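PDB 5ZB2: elongin-C from Saccharomyces cerevisiae, which serves as the linker subunit of a cullin-3 E3 ubiquitin ligase complex that polyubiquitylates monoubiquitylated RNA polymerase II and contributes to global genomic repair. Local coordinates for residues D18-D26 / Y30-M38. Residues are numbered along the deposited sequence; the frame is centred on the assembly and turned at random.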
ATOM      1  N   ASP B  18      11.586 -45.853  34.586  1.00120.49           N
ATOM      2  CA  ASP B  18      10.802 -44.628  34.673  1.00125.57           C
ATOM      3  C   ASP B  18      10.924 -43.819  33.383  1.00126.93           C
ATOM      4  O   ASP B  18      11.475 -42.718  33.381  1.00123.61           O
ATOM      5  CB  ASP B  18      11.254 -43.787  35.870  1.00125.77           C
ATOM      6  CG  ASP B  18      10.332 -42.614  36.143  1.00132.34           C
ATOM      7  OD1 ASP B  18       9.100 -42.787  36.031  1.00131.15           O
ATOM      8  OD2 ASP B  18      10.839 -41.520  36.469  1.00133.47           O
ATOM      9  N   PHE B  19      10.406 -44.375  32.288  1.00122.66           N
ATOM     10  CA  PHE B  19      10.463 -43.746  30.975  1.00118.02           C
ATOM     11  C   PHE B  19       9.090 -43.813  30.318  1.00116.86           C
ATOM     12  O   PHE B  19       8.147 -44.411  30.846  1.00113.85           O
ATOM     13  CB  PHE B  19      11.515 -44.418  30.077  1.00118.55           C
ATOM     14  CG  PHE B  19      12.943 -44.083  30.433  1.00123.56           C
ATOM     15  CD1 PHE B  19      13.272 -42.879  31.038  1.00125.88           C
ATOM     16  CD2 PHE B  19      13.962 -44.978  30.145  1.00128.29           C
ATOM     17  CE1 PHE B  19      14.585 -42.580  31.355  1.00124.13           C
ATOM     18  CE2 PHE B  19      15.275 -44.684  30.460  1.00129.52           C
ATOM     19  CZ  PHE B  19      15.587 -43.484  31.066  1.00127.94           C
ATOM     20  N   VAL B  20       8.988 -43.185  29.149  1.00116.22           N
ATOM     21  CA  VAL B  20       7.769 -43.178  28.348  1.00118.07           C
ATOM     22  C   VAL B  20       8.169 -43.338  26.888  1.00119.87           C
ATOM     23  O   VAL B  20       9.024 -42.599  26.388  1.00117.87           O
ATOM     24  CB  VAL B  20       6.956 -41.884  28.549  1.00117.40           C
ATOM     25  CG1 VAL B  20       5.721 -41.876  27.655  1.00115.58           C
ATOM     26  CG2 VAL B  20       6.561 -41.728  30.011  1.00120.04           C
ATOM     27  N   THR B  21       7.552 -44.298  26.205  1.00125.59           N
ATOM     28  CA  THR B  21       7.883 -44.569  24.815  1.00133.86           C
ATOM     29  C   THR B  21       7.131 -43.625  23.884  1.00132.47           C
ATOM     30  O   THR B  21       6.059 -43.109  24.216  1.00127.17           O
ATOM     31  CB  THR B  21       7.559 -46.020  24.450  1.00148.37           C
ATOM     32  OG1 THR B  21       7.869 -46.247  23.069  1.00142.88           O
ATOM     33  CG2 THR B  21       6.087 -46.334  24.692  1.00133.33           C
ATOM     34  N   LEU B  22       7.708 -43.405  22.704  1.00139.48           N
ATOM     35  CA  LEU B  22       7.134 -42.499  21.718  1.00139.63           C
ATOM     36  C   LEU B  22       7.465 -43.016  20.325  1.00128.28           C
ATOM     37  O   LEU B  22       8.629 -43.303  20.029  1.00127.23           O
ATOM     38  CB  LEU B  22       7.673 -41.075  21.900  1.00128.72           C
ATOM     39  CG  LEU B  22       6.960 -39.978  21.109  1.00120.81           C
ATOM     40  CD1 LEU B  22       5.558 -39.764  21.652  1.00116.17           C
ATOM     41  CD2 LEU B  22       7.758 -38.686  21.145  1.00109.40           C
ATOM     42  N   VAL B  23       6.445 -43.127  19.478  1.00125.00           N
ATOM     43  CA  VAL B  23       6.589 -43.692  18.143  1.00122.51           C
ATOM     44  C   VAL B  23       6.427 -42.585  17.110  1.00121.10           C
ATOM     45  O   VAL B  23       5.640 -41.649  17.286  1.00120.98           O
ATOM     46  CB  VAL B  23       5.567 -44.822  17.899  1.00122.66           C
ATOM     47  CG1 VAL B  23       5.753 -45.436  16.517  1.00123.37           C
ATOM     48  CG2 VAL B  23       5.696 -45.887  18.974  1.00131.85           C
ATOM     49  N   SER B  24       7.181 -42.707  16.020  1.00121.09           N
ATOM     50  CA  SER B  24       7.139 -41.761  14.917  1.00118.06           C
ATOM     51  C   SER B  24       6.295 -42.326  13.777  1.00122.16           C
ATOM     52  O   SER B  24       5.773 -43.441  13.846  1.00126.78           O
ATOM     53  CB  SER B  24       8.556 -41.448  14.430  1.00115.54           C
ATOM     54  OG  SER B  24       8.526 -40.549  13.336  1.00117.28           O
ATOM     55  N   LYS B  25       6.159 -41.537  12.708  1.00121.16           N
ATOM     56  CA  LYS B  25       5.521 -42.045  11.499  1.00123.08           C
ATOM     57  C   LYS B  25       6.252 -43.283  10.996  1.00133.53           C
ATOM     58  O   LYS B  25       5.631 -44.307  10.691  1.00155.69           O
ATOM     59  CB  LYS B  25       5.486 -40.960  10.423  1.00118.62           C
ATOM     60  CG  LYS B  25       4.728 -41.367   9.169  1.00119.41           C
ATOM     61  CD  LYS B  25       4.573 -40.206   8.202  1.00118.21           C
ATOM     62  CE  LYS B  25       3.721 -40.598   7.005  1.00124.06           C
ATOM     63  NZ  LYS B  25       3.496 -39.456   6.074  1.00121.35           N
ATOM     64  N   ASP B  26       7.575 -43.202  10.900  1.00131.84           N
ATOM     65  CA  ASP B  26       8.381 -44.395  10.715  1.00135.16           C
ATOM     66  C   ASP B  26       8.368 -45.225  11.996  1.00137.91           C
ATOM     67  O   ASP B  26       8.075 -44.729  13.087  1.00146.76           O
ATOM     68  CB  ASP B  26       9.817 -44.025  10.338  1.00133.12           C
ATOM     69  CG  ASP B  26       9.910 -43.363   8.977  1.00142.23           C
ATOM     70  OD1 ASP B  26       9.096 -43.706   8.092  1.00133.51           O
ATOM     71  OD2 ASP B  26      10.796 -42.503   8.792  1.00154.75           O
ATOM     72  N   TYR B  30      11.161 -43.698  20.321  1.00142.09           N
ATOM     73  CA  TYR B  30      11.926 -42.781  21.154  1.00127.76           C
ATOM     74  C   TYR B  30      11.400 -42.854  22.579  1.00124.32           C
ATOM     75  O   TYR B  30      10.185 -42.881  22.798  1.00126.45           O
ATOM     76  CB  TYR B  30      11.836 -41.340  20.637  1.00120.45           C
ATOM     77  CG  TYR B  30      12.386 -41.149  19.243  1.00116.37           C
ATOM     78  CD1 TYR B  30      11.575 -41.306  18.128  1.00118.91           C
ATOM     79  CD2 TYR B  30      13.717 -40.808  19.042  1.00114.33           C
ATOM     80  CE1 TYR B  30      12.075 -41.131  16.852  1.00119.84           C
ATOM     81  CE2 TYR B  30      14.224 -40.633  17.770  1.00120.17           C
ATOM     82  CZ  TYR B  30      13.399 -40.795  16.680  1.00121.91           C
ATOM     83  OH  TYR B  30      13.897 -40.621  15.411  1.00111.09           O
ATOM     84  N   GLU B  31      12.318 -42.885  23.542  1.00116.27           N
ATOM     85  CA  GLU B  31      11.973 -42.903  24.956  1.00115.77           C
ATOM     86  C   GLU B  31      12.244 -41.537  25.567  1.00108.89           C
ATOM     87  O   GLU B  31      13.207 -40.858  25.195  1.00104.06           O
ATOM     88  CB  GLU B  31      12.763 -43.976  25.710  1.00133.54           C
ATOM     89  CG  GLU B  31      12.495 -45.395  25.234  1.00132.58           C
ATOM     90  CD  GLU B  31      12.637 -46.420  26.344  1.00124.45           C
ATOM     91  OE1 GLU B  31      12.125 -46.172  27.456  1.00121.84           O
ATOM     92  OE2 GLU B  31      13.265 -47.473  26.106  1.00117.60           O
ATOM     93  N   ILE B  32      11.390 -41.138  26.506  1.00108.14           N
ATOM     94  CA  ILE B  32      11.478 -39.830  27.142  1.00105.50           C
ATOM     95  C   ILE B  32      11.208 -39.996  28.629  1.00106.96           C
ATOM     96  O   ILE B  32      10.319 -40.755  29.029  1.00108.74           O
ATOM     97  CB  ILE B  32      10.486 -38.822  26.522  1.00103.05           C
ATOM     98  CG1 ILE B  32      10.580 -38.833  24.996  1.00100.88           C
ATOM     99  CG2 ILE B  32      10.752 -37.419  27.052  1.00 98.21           C
ATOM    100  CD1 ILE B  32       9.652 -39.830  24.322  1.00106.64           C
ATOM    101  N   SER B  33      11.979 -39.284  29.448  1.00105.70           N
ATOM    102  CA  SER B  33      11.726 -39.265  30.881  1.00106.59           C
ATOM    103  C   SER B  33      10.299 -38.807  31.148  1.00107.59           C
ATOM    104  O   SER B  33       9.846 -37.800  30.597  1.00106.89           O
ATOM    105  CB  SER B  33      12.719 -38.337  31.580  1.00104.54           C
ATOM    106  OG  SER B  33      12.393 -38.185  32.951  1.00105.16           O
ATOM    107  N   ARG B  34       9.586 -39.556  31.992  1.00111.09           N
ATOM    108  CA  ARG B  34       8.208 -39.196  32.307  1.00114.94           C
ATOM    109  C   ARG B  34       8.120 -37.759  32.804  1.00109.69           C
ATOM    110  O   ARG B  34       7.148 -37.050  32.517  1.00111.79           O
ATOM    111  CB  ARG B  34       7.638 -40.161  33.348  1.00124.07           C
ATOM    112  CG  ARG B  34       6.150 -39.972  33.614  1.00124.88           C
ATOM    113  CD  ARG B  34       5.626 -41.001  34.602  1.00138.78           C
ATOM    114  NE  ARG B  34       6.258 -40.880  35.914  1.00157.42           N
ATOM    115  CZ  ARG B  34       5.815 -40.105  36.901  1.00143.85           C
ATOM    116  NH1 ARG B  34       4.724 -39.366  36.745  1.00140.80           N
ATOM    117  NH2 ARG B  34       6.467 -40.070  38.054  1.00132.80           N
ATOM    118  N   SER B  35       9.133 -37.308  33.547  1.00105.45           N
ATOM    119  CA  SER B  35       9.152 -35.925  34.009  1.00102.81           C
ATOM    120  C   SER B  35       9.382 -34.954  32.857  1.00101.35           C
ATOM    121  O   SER B  35       8.938 -33.803  32.921  1.00 98.04           O
ATOM    122  CB  SER B  35      10.229 -35.745  35.076  1.00101.02           C
ATOM    123  OG  SER B  35      10.226 -34.422  35.582  1.00122.17           O
ATOM    124  N   ALA B  36      10.071 -35.396  31.803  1.00102.24           N
ATOM    125  CA  ALA B  36      10.286 -34.546  30.638  1.00 99.47           C
ATOM    126  C   ALA B  36       9.041 -34.491  29.760  1.00 99.36           C
ATOM    127  O   ALA B  36       8.635 -33.413  29.312  1.00 98.49           O
ATOM    128  CB  ALA B  36      11.487 -35.049  29.836  1.00 94.65           C
ATOM    129  N   ALA B  37       8.421 -35.646  29.505  1.00102.78           N
ATOM    130  CA  ALA B  37       7.199 -35.681  28.712  1.00100.06           C
ATOM    131  C   ALA B  37       6.035 -34.997  29.417  1.00 98.44           C
ATOM    132  O   ALA B  37       5.071 -34.600  28.753  1.00 95.20           O
ATOM    133  CB  ALA B  37       6.829 -37.128  28.381  1.00 99.94           C
ATOM    134  N   MET B  38       6.101 -34.850  30.743  1.00100.39           N
ATOM    135  CA  MET B  38       5.054 -34.144  31.473  1.00103.22           C
ATOM    136  C   MET B  38       4.942 -32.688  31.043  1.00 98.64           C
ATOM    137  O   MET B  38       3.892 -32.071  31.248  1.00 95.54           O
ATOM    138  CB  MET B  38       5.322 -34.226  32.978  1.00108.62           C
ATOM    139  CG  MET B  38       4.347 -33.431  33.838  1.00102.25           C
ATOM    140  SD  MET B  38       4.636 -33.665  35.602  1.00105.83           S
ATOM    141  CE  MET B  38       3.553 -32.417  36.297  1.00 93.03           C
TER
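Leu22 and Ile32 meet on the inner face of the N-terminal beta hairpin of this Skp1/BTB-POZ fold, in which strand 19-23 runs antiparallel to strand 30-33. The packing is tight here: Ile32 CD1 lies 3.4 Å from Leu22 CB and also touches Leu22 CD2. Helix 55-71 covers this face through Val62, which meets Ile32, while Ile48 of strand 47-49 touches Leu22. Backbone bonds fix the register at two hydrogen-bonded pairs, Val20 with Ile32 and Leu22 with Tyr30. Of these, Ile32 N donates to Val20 O at 2.8 Å, whereas the return bond from Val20 N to Ile32 O is bent and weak. The Tyr30 ring turns its edge to Ser24 CB, and Ser24 OG is hydrogen-bonded to Phe53 O.

The other face, with partly exposed Thr21 and exposed Glu31, is looser: the nearest atom of strand 30-33 to Thr21 OG1 is Tyr30 O, 4.1 Å away. Glu31 nevertheless brings OE1 to 3.2 Å from Phe19 CB, its carboxylate plane nearly perpendicular (89°) to the Phe19 ring. At the far end, where Ser33 N-caps the short helix 34-37 by a weak bond from Ser35 N, the exposed Arg34 chain passes Val20, with Arg34 CB 3.8 Å from Val20 CG2. A turn about CG-CD (chi3 63°) then swings the guanidinium edge to Asp18, forming a salt bridge whose hydrogen bond is long and weak, although the N-H of Arg34 NE is directed nearly straight (169°) at Asp18 OD1, 3.4 Å away.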